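Local coordinates for protein tapirin (Caldicellulosiruptor hydrothermalis, PDB 6N2C) that probably binds cellulose through a zinc-containing, beta-helical C-terminal domain and is linked to cell adhesion in an extremely thermophilic bacterium, at residues A[313-318]-A[444-449]; A[170-175]-A[452-457]; A[476-479]-A[484-487]; A[552-555]-A[559-562]; A[420-425]-A[429-434]. One frame throughout, in Å; residues are numbered along the deposited sequence.

How the interactions relate
The modelled chain begins at 170-175, which opens interaction 2, and then winds through successive coils of a parallel beta-helix. Partway along, 313-318 opens interaction 1. At the far end of the coils, interaction 5 closes a short loop between 420-425 and 429-434. The chain then turns back along the outside: 444-449 closes interaction 1 on strand 313-315, and helical residues 452-457 close interaction 2. Interaction 5 is thus nested inside interaction 1, and interaction 1 inside interaction 2, with which it is in contact. Interactions 3 and 4 follow in series at the other end of the beta-helix. There strand 483-488 and helix 557-565 pack together, Ser485 and Val487 meeting Leu559.

Interaction 1: residues A[313-318]-A[444-449]; sequences FAYFNK and IPYPTI
Tyr315 and Tyr446 meet with their long axes crossing at about a right angle, although their ring planes are tilted by only 25°. The rings are slid so far apart that they barely overlap, with centroids separated by 4.9 Å. What makes the contact is one corner: CD1 of Tyr446 sits over a face of the Tyr315 ring, displaced toward its rim, and comes within 3.4 Å of Tyr315 CE1. With CG trans to the backbone N (chi1 175°), the Tyr315 ring is carried to the 444-449 segment. Pro447 is wedged between the two aromatics of the strand. Its CG stands over the centre of the Phe313 ring in a CH-pi contact, 3.8 Å from the Phe313 centroid, while its CD lies 3.8 Å from Tyr315 CD2.

The principle illustrated here is one of return: the chain, its coils completed, lies along the outside of the parallel beta-helix. Residues 313-315 form one short strand of a coil, Phe313 and Tyr315 both point toward the irregular 444-449 segment, and Ala314 points the other way. An inverse gamma turn centred on Pro445 leads into Tyr446 and Pro447.

Polar groups add to the fit. Water 1, in the plane of the Tyr315 ring, lies 2.9 Å from Tyr315 OH and donates to Pro447 O at 2.7 Å. The carbonyl of Pro447 also approaches the ring edge, 3.5 Å from Tyr315 CE2. At the far end of its own ring, the hydroxyl of Tyr446 is hydrogen-bonded to Gly336 O, next to the neighbouring strand 333-335, whose Phe335 also touches Pro447.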
# COMPACT_ATOMS: atom_id res chain seq x y z
N PHE A 313 1.12 -3.00 13.19
CA PHE A 313 0.56 -1.73 13.57
C PHE A 313 0.08 -0.94 12.37
O PHE A 313 0.47 -1.23 11.22
CB PHE A 313 1.55 -0.88 14.41
CG PHE A 313 2.77 -0.49 13.64
CD1 PHE A 313 2.72 0.58 12.75
CD2 PHE A 313 3.96 -1.21 13.78
CE1 PHE A 313 3.87 0.94 11.99
CE2 PHE A 313 5.10 -0.85 12.98
CZ PHE A 313 5.05 0.25 12.13
N ALA A 314 -0.77 0.05 12.68
CA ALA A 314 -1.09 1.10 11.72
C ALA A 314 -0.82 2.41 12.37
O ALA A 314 -1.26 2.66 13.53
CB ALA A 314 -2.54 0.96 11.26
N TYR A 315 -0.18 3.31 11.63
CA TYR A 315 0.24 4.60 12.10
C TYR A 315 -0.30 5.56 11.10
O TYR A 315 -0.05 5.43 9.90
CB TYR A 315 1.78 4.61 12.23
CG TYR A 315 2.53 5.85 12.60
CD1 TYR A 315 1.90 7.10 12.89
CD2 TYR A 315 3.96 5.83 12.71
CE1 TYR A 315 2.67 8.23 13.17
CE2 TYR A 315 4.67 6.96 13.01
CZ TYR A 315 4.05 8.15 13.22
OH TYR A 315 4.78 9.25 13.55
N PHE A 316 -1.03 6.60 11.55
CA PHE A 316 -1.83 7.45 10.65
C PHE A 316 -2.07 8.81 11.28
O PHE A 316 -1.95 8.95 12.51
CB PHE A 316 -3.26 6.81 10.36
CG PHE A 316 -3.96 6.42 11.64
CD1 PHE A 316 -4.65 7.37 12.38
CD2 PHE A 316 -3.73 5.16 12.16
CE1 PHE A 316 -5.22 7.01 13.61
CE2 PHE A 316 -4.28 4.82 13.39
CZ PHE A 316 -5.01 5.72 14.08
N ASN A 317 -2.36 9.80 10.46
CA ASN A 317 -2.83 11.06 10.97
C ASN A 317 -4.37 11.02 11.23
O ASN A 317 -4.87 11.74 12.13
CB ASN A 317 -2.43 12.23 10.07
CG ASN A 317 -0.95 12.48 10.14
OD1 ASN A 317 -0.35 12.38 11.24
ND2 ASN A 317 -0.32 12.69 8.98
N LYS A 318 -5.09 10.33 10.35
CA LYS A 318 -6.58 10.20 10.45
C LYS A 318 -7.00 8.78 10.07
O LYS A 318 -6.51 8.20 9.08
CB LYS A 318 -7.34 11.22 9.61
CG LYS A 318 -8.84 11.19 9.87
CD LYS A 318 -9.21 11.67 11.28
CE LYS A 318 -10.62 11.29 11.72
NZ LYS A 318 -11.61 12.17 10.95
N ILE A 444 2.99 8.99 23.14
CA ILE A 444 2.75 7.87 22.26
C ILE A 444 4.08 7.40 21.65
O ILE A 444 4.76 8.24 21.09
CB ILE A 444 1.83 8.33 21.13
CG1 ILE A 444 0.47 8.64 21.70
CG2 ILE A 444 1.72 7.20 20.07
CD1 ILE A 444 -0.43 9.44 20.77
N PRO A 445 4.39 6.11 21.71
CA PRO A 445 5.70 5.59 21.25
C PRO A 445 5.68 5.25 19.73
O PRO A 445 5.68 4.09 19.35
CB PRO A 445 5.86 4.36 22.05
CG PRO A 445 4.45 3.85 22.24
CD PRO A 445 3.63 5.07 22.43
N TYR A 446 5.69 6.30 18.98
CA TYR A 446 5.51 6.16 17.55
C TYR A 446 6.66 5.38 16.96
O TYR A 446 7.82 5.67 17.30
CB TYR A 446 5.47 7.50 16.90
CG TYR A 446 4.21 8.33 17.16
CD1 TYR A 446 2.99 7.97 16.58
CD2 TYR A 446 4.24 9.39 17.96
CE1 TYR A 446 1.88 8.72 16.78
CE2 TYR A 446 3.11 10.17 18.18
CZ TYR A 446 1.91 9.78 17.61
OH TYR A 446 0.80 10.54 17.78
N PRO A 447 6.36 4.45 16.07
CA PRO A 447 7.44 3.83 15.25
C PRO A 447 8.31 4.83 14.49
O PRO A 447 7.86 5.87 14.05
CB PRO A 447 6.66 2.96 14.28
CG PRO A 447 5.43 2.58 15.05
CD PRO A 447 5.06 3.86 15.74
N THR A 448 9.62 4.55 14.42
CA THR A 448 10.47 5.33 13.55
C THR A 448 10.14 5.00 12.07
O THR A 448 9.70 3.89 11.72
CB THR A 448 11.98 5.12 13.82
OG1 THR A 448 12.68 6.13 13.11
CG2 THR A 448 12.49 3.72 13.39
N ILE A 449 10.37 5.99 11.24
CA ILE A 449 10.23 5.81 9.77
C ILE A 449 11.35 4.85 9.29
O ILE A 449 12.56 5.07 9.61
CB ILE A 449 10.39 7.09 9.02
CG1 ILE A 449 9.36 8.13 9.43
CG2 ILE A 449 10.36 6.84 7.53
CD1 ILE A 449 7.95 7.58 9.52
O HOH W 1 7.58 8.52 13.73

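Interaction 2: residues A[170-175]-A[452-457]; sequences LPYLLA and IIEEIK
At the edge of the Tyr172 ring, close to its plane, stands the carboxylate of Glu454, with the two flat groups turned 57° against each other. Tyr172 OH donates to Glu454 OE1 at 2.8 Å, using the syn side of the oxygen from a position 24° out of the carboxylate plane. The other oxygen, OE2, lies 3.5 Å from Tyr172 CE1, so the carboxylate stands across the edge, OE1 on the hydroxyl and OE2 near CE1. The side chains cross at about a right angle: Tyr172 swings out with CG trans to its backbone N (chi1 -161°), and Glu454 extends fully beyond CG to meet it.

The partners exemplify how a short helix can be fastened at its first turn to an irregular segment. Residues 171-174 form a type I beta turn ahead of the first coils of the beta-helix, and 452-457 belong to helix 451-457, which lies against strands 252-255 and 273-276.

Water 2 joins the two backbones. It accepts from Ile452 N at 2.9 Å and donates both to Tyr172 O and to Leu174 O, each at 2.8 Å, thereby serving an N-H of the opening helical turn. Beside it, the CG2 methyl of Ile452 rests against two carbonyls, 3.7 Å from both Leu174 O and Ala175 O. Asn251 ND2 hydrogen-bonds to the latter oxygen, and Leu252 lies against both Ala175 and Ile452.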
# COMPACT_ATOMS: atom_id res chain seq x y z
N LEU A 170 16.60 -2.14 14.81
CA LEU A 170 15.84 -3.20 14.08
C LEU A 170 14.51 -2.72 13.45
O LEU A 170 14.22 -3.14 12.34
CB LEU A 170 15.61 -4.46 14.96
CG LEU A 170 14.89 -5.69 14.36
CD1 LEU A 170 15.54 -6.12 13.06
CD2 LEU A 170 14.86 -6.86 15.34
N PRO A 171 13.68 -1.90 14.17
CA PRO A 171 12.56 -1.14 13.49
C PRO A 171 13.03 -0.19 12.37
O PRO A 171 12.27 0.13 11.46
CB PRO A 171 11.94 -0.30 14.62
CG PRO A 171 12.28 -1.05 15.88
CD PRO A 171 13.56 -1.82 15.64
N TYR A 172 14.28 0.26 12.46
CA TYR A 172 14.85 1.10 11.42
C TYR A 172 14.97 0.26 10.16
O TYR A 172 14.79 0.79 9.02
CB TYR A 172 16.21 1.63 11.84
CG TYR A 172 16.67 2.83 11.07
CD1 TYR A 172 15.75 3.84 10.61
CD2 TYR A 172 18.03 2.97 10.77
CE1 TYR A 172 16.18 4.92 9.89
CE2 TYR A 172 18.48 4.04 10.02
CZ TYR A 172 17.60 5.03 9.60
OH TYR A 172 18.06 6.08 8.87
N LEU A 173 15.27 -1.03 10.33
CA LEU A 173 15.49 -1.92 9.17
C LEU A 173 14.27 -2.68 8.60
O LEU A 173 14.38 -3.62 7.79
CB LEU A 173 16.62 -2.91 9.46
CG LEU A 173 17.94 -2.20 9.82
CD1 LEU A 173 18.94 -3.34 10.06
CD2 LEU A 173 18.42 -1.29 8.73
N LEU A 174 13.09 -2.30 9.06
CA LEU A 174 11.87 -2.94 8.60
C LEU A 174 11.82 -2.81 7.09
O LEU A 174 11.96 -1.69 6.58
CB LEU A 174 10.68 -2.18 9.20
CG LEU A 174 9.27 -2.74 8.74
CD1 LEU A 174 9.11 -4.22 9.04
CD2 LEU A 174 8.27 -1.91 9.47
N ALA A 175 11.66 -3.94 6.44
CA ALA A 175 11.48 -4.02 4.97
C ALA A 175 12.68 -3.53 4.20
O ALA A 175 12.59 -3.22 3.04
CB ALA A 175 10.19 -3.34 4.48
N ILE A 452 14.51 2.21 4.74
CA ILE A 452 14.21 1.97 3.33
C ILE A 452 13.31 3.06 2.75
O ILE A 452 13.51 3.49 1.60
CB ILE A 452 13.70 0.55 3.05
CG1 ILE A 452 13.73 0.16 1.61
CG2 ILE A 452 12.26 0.40 3.55
CD1 ILE A 452 15.07 0.17 0.95
N ILE A 453 12.31 3.53 3.52
CA ILE A 453 11.44 4.58 3.04
C ILE A 453 12.15 5.92 2.95
O ILE A 453 11.97 6.67 1.97
CB ILE A 453 10.17 4.73 3.97
CG1 ILE A 453 9.39 3.42 4.00
CG2 ILE A 453 9.36 5.98 3.60
CD1 ILE A 453 8.72 2.98 2.71
N GLU A 454 13.00 6.23 3.94
CA GLU A 454 13.82 7.40 3.89
C GLU A 454 14.63 7.45 2.61
O GLU A 454 14.65 8.52 1.93
CB GLU A 454 14.76 7.50 5.08
CG GLU A 454 14.06 7.80 6.35
CD GLU A 454 14.98 7.74 7.60
OE1 GLU A 454 16.25 7.59 7.44
OE2 GLU A 454 14.39 7.72 8.72
N GLU A 455 15.21 6.32 2.27
CA GLU A 455 16.11 6.28 1.07
C GLU A 455 15.30 6.39 -0.21
O GLU A 455 15.67 7.12 -1.13
CB GLU A 455 16.97 5.04 1.06
CG GLU A 455 17.90 4.91 2.25
CD GLU A 455 18.91 6.10 2.28
OE1 GLU A 455 19.00 6.81 3.33
OE2 GLU A 455 19.41 6.40 1.19
N ILE A 456 14.14 5.73 -0.28
CA ILE A 456 13.29 5.85 -1.49
C ILE A 456 12.84 7.28 -1.73
O ILE A 456 12.66 7.74 -2.86
CB ILE A 456 12.12 4.89 -1.33
CG1 ILE A 456 12.62 3.48 -1.68
CG2 ILE A 456 10.92 5.28 -2.20
CD1 ILE A 456 11.62 2.48 -1.07
N LYS A 457 12.59 8.02 -0.64
CA LYS A 457 12.08 9.34 -0.77
C LYS A 457 13.13 10.37 -1.08
O LYS A 457 12.76 11.49 -1.46
CB LYS A 457 11.33 9.73 0.53
CG LYS A 457 9.98 9.03 0.62
CD LYS A 457 9.20 9.20 1.97
CE LYS A 457 8.53 10.53 2.09
NZ LYS A 457 7.73 10.67 3.38
O HOH W 2 14.31 -0.15 6.43

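Interaction 3: residues A[476-479]-A[484-487]; sequences KDIN and YSLV
Asn479 and Lys476 run past Tyr484 and Leu486 in the antiparallel sense, but the loop turns at Ile478, the centre of an inverse gamma turn, and does not form a strand. A side-chain amide, that of Asn479, makes the bond to the strand's backbone. Its OD1 accepts from Ser485 N at 2.9 Å, nearly straight at 165°, and its ND2 donates back to Lys476 O at 3.0 Å. Held at both ends, the amide crosses the Tyr484 side chain, with Asn479 OD1 3.6 Å from Tyr484 CD2. Next to it, in the conformer described, Ser485 OG donates to Ile478 O at 2.8 Å, its chi1 of -53° bringing the hydroxyl almost straight onto the carbonyl oxygen. Water 3 donates to both Lys476 O and Ser485 O, the latter at 2.6 Å. Further along, Lys476 and Leu486 lie side by side, Lys476 CG being 3.9 Å from Leu486 CD1.

Strand 483-488 is outermost in its array of parallel strands, its other edge bonded to strand 513-518. The chemistry implies that the polar groups of Ser485 on this edge are satisfied without another strand: Asn479 meets its N, Ile478 its OG and water its O.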
# COMPACT_ATOMS: atom_id res chain seq x y z
N LYS A 476 20.41 -2.73 -30.85
CA LYS A 476 19.39 -3.63 -31.31
C LYS A 476 19.85 -5.10 -31.62
O LYS A 476 19.02 -5.91 -32.01
CB LYS A 476 18.81 -3.12 -32.61
CG LYS A 476 18.15 -1.72 -32.53
CD LYS A 476 17.38 -1.47 -33.84
CE LYS A 476 16.47 -0.25 -33.75
NZ LYS A 476 15.95 0.14 -35.11
N ASP A 477 21.09 -5.42 -31.33
CA ASP A 477 21.64 -6.74 -31.72
C ASP A 477 21.91 -7.69 -30.56
O ASP A 477 22.58 -8.73 -30.78
CB ASP A 477 22.84 -6.54 -32.62
CG ASP A 477 24.01 -5.82 -31.96
OD1 ASP A 477 23.95 -5.34 -30.83
OD2 ASP A 477 25.07 -5.80 -32.60
N ILE A 478 21.40 -7.37 -29.35
CA ILE A 478 21.58 -8.18 -28.16
C ILE A 478 20.42 -9.15 -28.11
O ILE A 478 19.56 -9.06 -27.28
CB ILE A 478 21.80 -7.39 -26.90
CG1 ILE A 478 23.00 -6.41 -27.08
CG2 ILE A 478 22.19 -8.31 -25.73
CD1 ILE A 478 23.29 -5.55 -25.87
N ASN A 479 20.45 -10.13 -29.02
CA ASN A 479 19.40 -11.12 -29.20
C ASN A 479 19.99 -12.53 -29.07
O ASN A 479 21.23 -12.73 -29.23
CB ASN A 479 18.72 -10.95 -30.54
CG ASN A 479 18.33 -9.50 -30.79
OD1 ASN A 479 17.61 -8.92 -29.98
ND2 ASN A 479 18.74 -8.94 -31.95
N TYR A 484 14.77 -11.36 -27.64
CA TYR A 484 15.12 -10.16 -28.32
C TYR A 484 15.21 -9.03 -27.34
O TYR A 484 14.50 -9.03 -26.35
CB TYR A 484 14.12 -9.80 -29.40
CG TYR A 484 14.10 -10.75 -30.57
CD1 TYR A 484 13.26 -11.86 -30.55
CD2 TYR A 484 14.88 -10.52 -31.67
CE1 TYR A 484 13.22 -12.73 -31.62
CE2 TYR A 484 14.88 -11.41 -32.76
CZ TYR A 484 14.03 -12.50 -32.73
OH TYR A 484 14.00 -13.37 -33.78
N SER A 485 16.16 -8.13 -27.57
CA SER A 485 16.36 -6.92 -26.72
C SER A 485 16.29 -5.69 -27.60
O SER A 485 16.51 -5.77 -28.81
CB SER A 485 17.69 -6.93 -25.97
OG SER A 485 17.93 -8.11 -25.19
N LEU A 486 15.97 -4.55 -26.96
CA LEU A 486 16.03 -3.25 -27.57
C LEU A 486 16.38 -2.24 -26.51
O LEU A 486 15.70 -2.14 -25.46
CB LEU A 486 14.67 -2.94 -28.25
CG LEU A 486 14.45 -1.50 -28.72
CD1 LEU A 486 15.44 -1.20 -29.84
CD2 LEU A 486 12.99 -1.16 -29.04
N VAL A 487 17.44 -1.43 -26.81
CA VAL A 487 17.83 -0.26 -26.06
C VAL A 487 17.59 0.87 -27.05
O VAL A 487 18.24 0.86 -28.09
CB VAL A 487 19.27 -0.24 -25.51
CG1 VAL A 487 19.46 0.91 -24.51
CG2 VAL A 487 19.61 -1.56 -24.75
O HOH W 3 16.20 -5.31 -31.31
O HOH W 4 19.73 -5.12 -28.29

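Interaction 4: residues A[552-555]-A[559-562]; sequences YVRM and LIDY
The guanidinium of Arg554, in the conformer described, lies with one face against the CD1 methyl of Ile560, while its NH1 is hydrogen-bonded to Gln557 OE1. The methyl stands 3.5 Å above the guanidinium plane, off-centre toward the rim, and 3.6 Å from Arg554 CZ. Arg554 reaches this position as a nearly straight chain from CG to NE, crossing the isoleucine at about a right angle. The same CD1 also approaches the backbone, 3.3 Å from Met555 O. One methyl is therefore covered by a charged plane and by a carbonyl.

Deeper in, the contact is apolar. Met555 CB meets Ile560 CG1 at 3.7 Å, and its thioether crosses the branched end of Leu559 at about a right angle, with Met555 SD 3.8 Å from Leu559 CD2. Met555 CG lies trans to its carbonyl carbon (chi1 -75°), and the chain stays extended to sulfur before bending at the terminal methyl.

The arrangement is a tight connection from strand to helix: 552-555 leaves strand 548-552 of the beta-helix, and 559-562 lies on helix 557-565, which packs against strands 513-518 and 483-488. Met555 and Leu559 both touch Phe515 of the former strand. Glu551, a zinc ligand, precedes the segment directly, but the side chain of Arg554 is about 13 Å from the zinc ion.

Chemically, the contact is graded: sulfur and hydrocarbon fill the buried side, while on the exposed side the arginine keeps its hydrogen bond to Gln557 and turns a flat face to Ile560.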
# COMPACT_ATOMS: atom_id res chain seq x y z
N TYR A 552 8.22 -11.50 -15.11
CA TYR A 552 9.60 -11.04 -15.05
C TYR A 552 10.54 -12.23 -15.38
O TYR A 552 10.44 -13.34 -14.74
CB TYR A 552 9.92 -10.56 -13.66
CG TYR A 552 11.40 -10.36 -13.31
CD1 TYR A 552 12.10 -9.30 -13.84
CD2 TYR A 552 12.13 -11.30 -12.56
CE1 TYR A 552 13.43 -9.12 -13.53
CE2 TYR A 552 13.48 -11.11 -12.27
CZ TYR A 552 14.09 -9.96 -12.69
OH TYR A 552 15.44 -9.77 -12.45
N VAL A 553 11.51 -11.94 -16.21
CA VAL A 553 12.67 -12.76 -16.35
C VAL A 553 13.88 -11.80 -16.30
O VAL A 553 13.86 -10.78 -16.99
CB VAL A 553 12.67 -13.48 -17.71
CG1 VAL A 553 14.03 -14.17 -18.08
CG2 VAL A 553 11.52 -14.46 -17.79
N ARG A 554 14.90 -12.15 -15.53
CA ARG A 554 16.17 -11.38 -15.55
C ARG A 554 16.69 -11.10 -16.95
O ARG A 554 16.73 -11.99 -17.84
CB ARG A 554 17.18 -12.07 -14.64
CG ARG A 554 18.46 -11.30 -14.38
CD ARG A 554 19.30 -12.05 -13.31
NE ARG A 554 20.45 -11.25 -12.90
CZ ARG A 554 21.67 -11.25 -13.44
NH1 ARG A 554 22.05 -12.06 -14.46
NH2 ARG A 554 22.55 -10.41 -12.92
N MET A 555 17.13 -9.86 -17.19
CA MET A 555 17.73 -9.54 -18.44
C MET A 555 18.93 -10.48 -18.75
O MET A 555 19.71 -10.79 -17.81
CB MET A 555 18.25 -8.06 -18.44
CG MET A 555 17.10 -7.03 -18.58
SD MET A 555 17.78 -5.32 -18.67
CE MET A 555 18.19 -4.99 -17.06
N LEU A 559 23.07 -8.17 -22.09
CA LEU A 559 22.29 -6.88 -22.06
C LEU A 559 22.64 -6.14 -20.79
O LEU A 559 22.84 -4.93 -20.85
CB LEU A 559 20.79 -7.15 -22.25
CG LEU A 559 19.82 -5.95 -22.13
CD1 LEU A 559 20.15 -5.05 -23.34
CD2 LEU A 559 18.40 -6.47 -22.21
N ILE A 560 22.72 -6.78 -19.62
CA ILE A 560 23.09 -6.15 -18.41
C ILE A 560 24.51 -5.53 -18.54
O ILE A 560 24.78 -4.37 -18.19
CB ILE A 560 23.09 -7.13 -17.25
CG1 ILE A 560 21.65 -7.62 -16.93
CG2 ILE A 560 23.75 -6.58 -16.00
CD1 ILE A 560 21.57 -8.70 -15.97
N ASP A 561 25.42 -6.33 -19.11
CA ASP A 561 26.79 -5.84 -19.28
C ASP A 561 26.81 -4.56 -20.15
O ASP A 561 27.54 -3.61 -19.84
CB ASP A 561 27.66 -6.88 -19.98
CG ASP A 561 27.91 -8.12 -19.11
OD1 ASP A 561 27.64 -8.16 -17.90
OD2 ASP A 561 28.41 -9.01 -19.74
N TYR A 562 26.03 -4.54 -21.22
CA TYR A 562 25.91 -3.36 -22.05
C TYR A 562 25.37 -2.16 -21.29
O TYR A 562 25.99 -1.03 -21.28
CB TYR A 562 25.05 -3.58 -23.27
CG TYR A 562 24.87 -2.39 -24.15
CD1 TYR A 562 25.86 -1.99 -25.06
CD2 TYR A 562 23.77 -1.54 -24.01
CE1 TYR A 562 25.69 -0.87 -25.85
CE2 TYR A 562 23.62 -0.38 -24.73
CZ TYR A 562 24.54 -0.08 -25.70
OH TYR A 562 24.41 1.04 -26.42

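Interaction 5: residues A[420-425]-A[429-434]; sequences RSIPQN and GIRNLF
Two torsions bring Ile422 and Arg431 together. In Ile422 a chi1 of -66° places CG1 trans to the carbonyl carbon and CG2 trans to the backbone N, so both branches can reach the other segment. The Arg431 side chain starts out with CG trans to its backbone N, then bends at chi2 (71°), which carries the guanidinium across the isoleucine at about a right angle. One face of that group rests on Ile422: the CG2 methyl lies 3.9 Å from the plane, over its centre, while CD1 comes to 3.5 Å from Arg431 NH2. Both methyls of Ile422 therefore meet the guanidinium.

Ile422 is also supported by Phe434, its CG1 lying 4.0 Å from Phe434 CB. Pro423 continues the apolar surface, with its CD 4.2 Å from Phe434 CE2, the two side chains crossing at about a right angle.

The contact lies where strand 434-436, paired with 416-419, ends the ladder of parallel strands at this end of the beta-helix. The loop between these two strands folds back on itself, and Phe434 opens the second of them. Residues 431-433 have helical backbone angles without forming a regular helix. Instead, Leu433 N bonds to Ile430 O at 3.0 Å and Phe434 N to Arg431 O at 3.2 Å, compact links that turn the chain into strand 434-436.

Ile430 O also lies in the plane of the Phe434 ring, at its edge. Ile400 of strand 400-403 touches both Pro423 and Phe434, and Ile422 N is hydrogen-bonded to Gln436 OE1.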
# COMPACT_ATOMS: atom_id res chain seq x y z
N ARG A 420 -8.45 12.95 33.32
CA ARG A 420 -8.02 14.18 33.98
C ARG A 420 -9.17 14.79 34.78
O ARG A 420 -8.97 15.25 35.92
CB ARG A 420 -7.47 15.12 32.91
CG ARG A 420 -7.16 16.54 33.44
CD ARG A 420 -6.96 17.53 32.32
NE ARG A 420 -8.17 17.86 31.58
CZ ARG A 420 -9.10 18.76 31.92
NH1 ARG A 420 -9.04 19.51 33.06
NH2 ARG A 420 -10.13 18.93 31.10
N SER A 421 -10.40 14.76 34.21
CA SER A 421 -11.57 15.46 34.77
C SER A 421 -12.79 14.62 34.39
O SER A 421 -13.08 14.40 33.20
CB SER A 421 -11.69 16.85 34.24
OG SER A 421 -12.75 17.57 34.85
N ILE A 422 -13.43 14.08 35.40
CA ILE A 422 -14.71 13.40 35.19
C ILE A 422 -15.79 14.41 34.69
O ILE A 422 -16.01 15.45 35.33
CB ILE A 422 -15.16 12.72 36.47
CG1 ILE A 422 -14.17 11.58 36.83
CG2 ILE A 422 -16.52 12.02 36.25
CD1 ILE A 422 -14.47 10.92 38.16
N PRO A 423 -16.42 14.10 33.53
CA PRO A 423 -17.38 15.07 32.94
C PRO A 423 -18.71 15.01 33.66
O PRO A 423 -18.96 14.08 34.42
CB PRO A 423 -17.51 14.61 31.50
CG PRO A 423 -17.23 13.14 31.53
CD PRO A 423 -16.23 12.93 32.64
N GLN A 424 -19.45 16.12 33.56
CA GLN A 424 -20.71 16.27 34.27
C GLN A 424 -21.78 15.41 33.54
O GLN A 424 -21.66 15.06 32.36
CB GLN A 424 -21.17 17.73 34.19
CG GLN A 424 -20.37 18.76 34.95
CD GLN A 424 -20.74 20.23 34.53
OE1 GLN A 424 -21.86 20.51 34.04
NE2 GLN A 424 -19.82 21.15 34.77
N ASN A 425 -22.89 15.20 34.22
CA ASN A 425 -24.13 14.62 33.68
C ASN A 425 -23.92 13.17 33.06
O ASN A 425 -24.58 12.80 32.09
CB ASN A 425 -24.72 15.52 32.62
CG ASN A 425 -25.04 16.92 33.15
OD1 ASN A 425 -25.37 17.08 34.31
ND2 ASN A 425 -24.81 17.92 32.31
N GLY A 429 -25.76 4.69 35.66
CA GLY A 429 -25.33 3.28 35.47
C GLY A 429 -23.92 3.06 34.93
O GLY A 429 -23.39 1.96 35.01
N ILE A 430 -23.28 4.12 34.44
CA ILE A 430 -21.81 4.04 34.08
C ILE A 430 -20.93 4.98 34.84
O ILE A 430 -19.72 5.01 34.62
CB ILE A 430 -21.55 4.17 32.59
CG1 ILE A 430 -22.11 5.48 32.04
CG2 ILE A 430 -22.14 2.96 31.89
CD1 ILE A 430 -21.58 5.78 30.68
N ARG A 431 -21.48 5.67 35.84
CA ARG A 431 -20.69 6.63 36.58
C ARG A 431 -19.52 5.98 37.24
O ARG A 431 -18.42 6.56 37.30
CB ARG A 431 -21.57 7.46 37.55
CG ARG A 431 -20.76 8.36 38.47
CD ARG A 431 -20.12 9.55 37.74
NE ARG A 431 -19.26 10.31 38.64
CZ ARG A 431 -18.05 9.90 39.12
NH1 ARG A 431 -17.47 8.71 38.80
NH2 ARG A 431 -17.41 10.70 39.98
N ASN A 432 -19.76 4.73 37.67
CA ASN A 432 -18.78 3.90 38.38
C ASN A 432 -17.46 3.74 37.63
O ASN A 432 -16.42 3.66 38.26
CB ASN A 432 -19.32 2.48 38.75
CG ASN A 432 -19.54 1.55 37.55
OD1 ASN A 432 -20.27 1.85 36.59
ND2 ASN A 432 -18.95 0.34 37.64
N LEU A 433 -17.55 3.74 36.32
CA LEU A 433 -16.43 3.39 35.45
C LEU A 433 -15.32 4.45 35.56
O LEU A 433 -14.15 4.14 35.25
CB LEU A 433 -16.88 3.32 34.04
CG LEU A 433 -17.92 2.24 33.67
CD1 LEU A 433 -18.25 2.28 32.20
CD2 LEU A 433 -17.49 0.85 34.18
N PHE A 434 -15.69 5.68 35.87
CA PHE A 434 -14.77 6.78 35.75
C PHE A 434 -13.96 7.00 37.03
O PHE A 434 -14.50 7.04 38.14
CB PHE A 434 -15.54 8.06 35.40
CG PHE A 434 -16.24 8.05 34.07
CD1 PHE A 434 -17.44 7.35 33.88
CD2 PHE A 434 -15.74 8.81 33.00
CE1 PHE A 434 -18.07 7.34 32.68
CE2 PHE A 434 -16.40 8.85 31.82
CZ PHE A 434 -17.58 8.12 31.63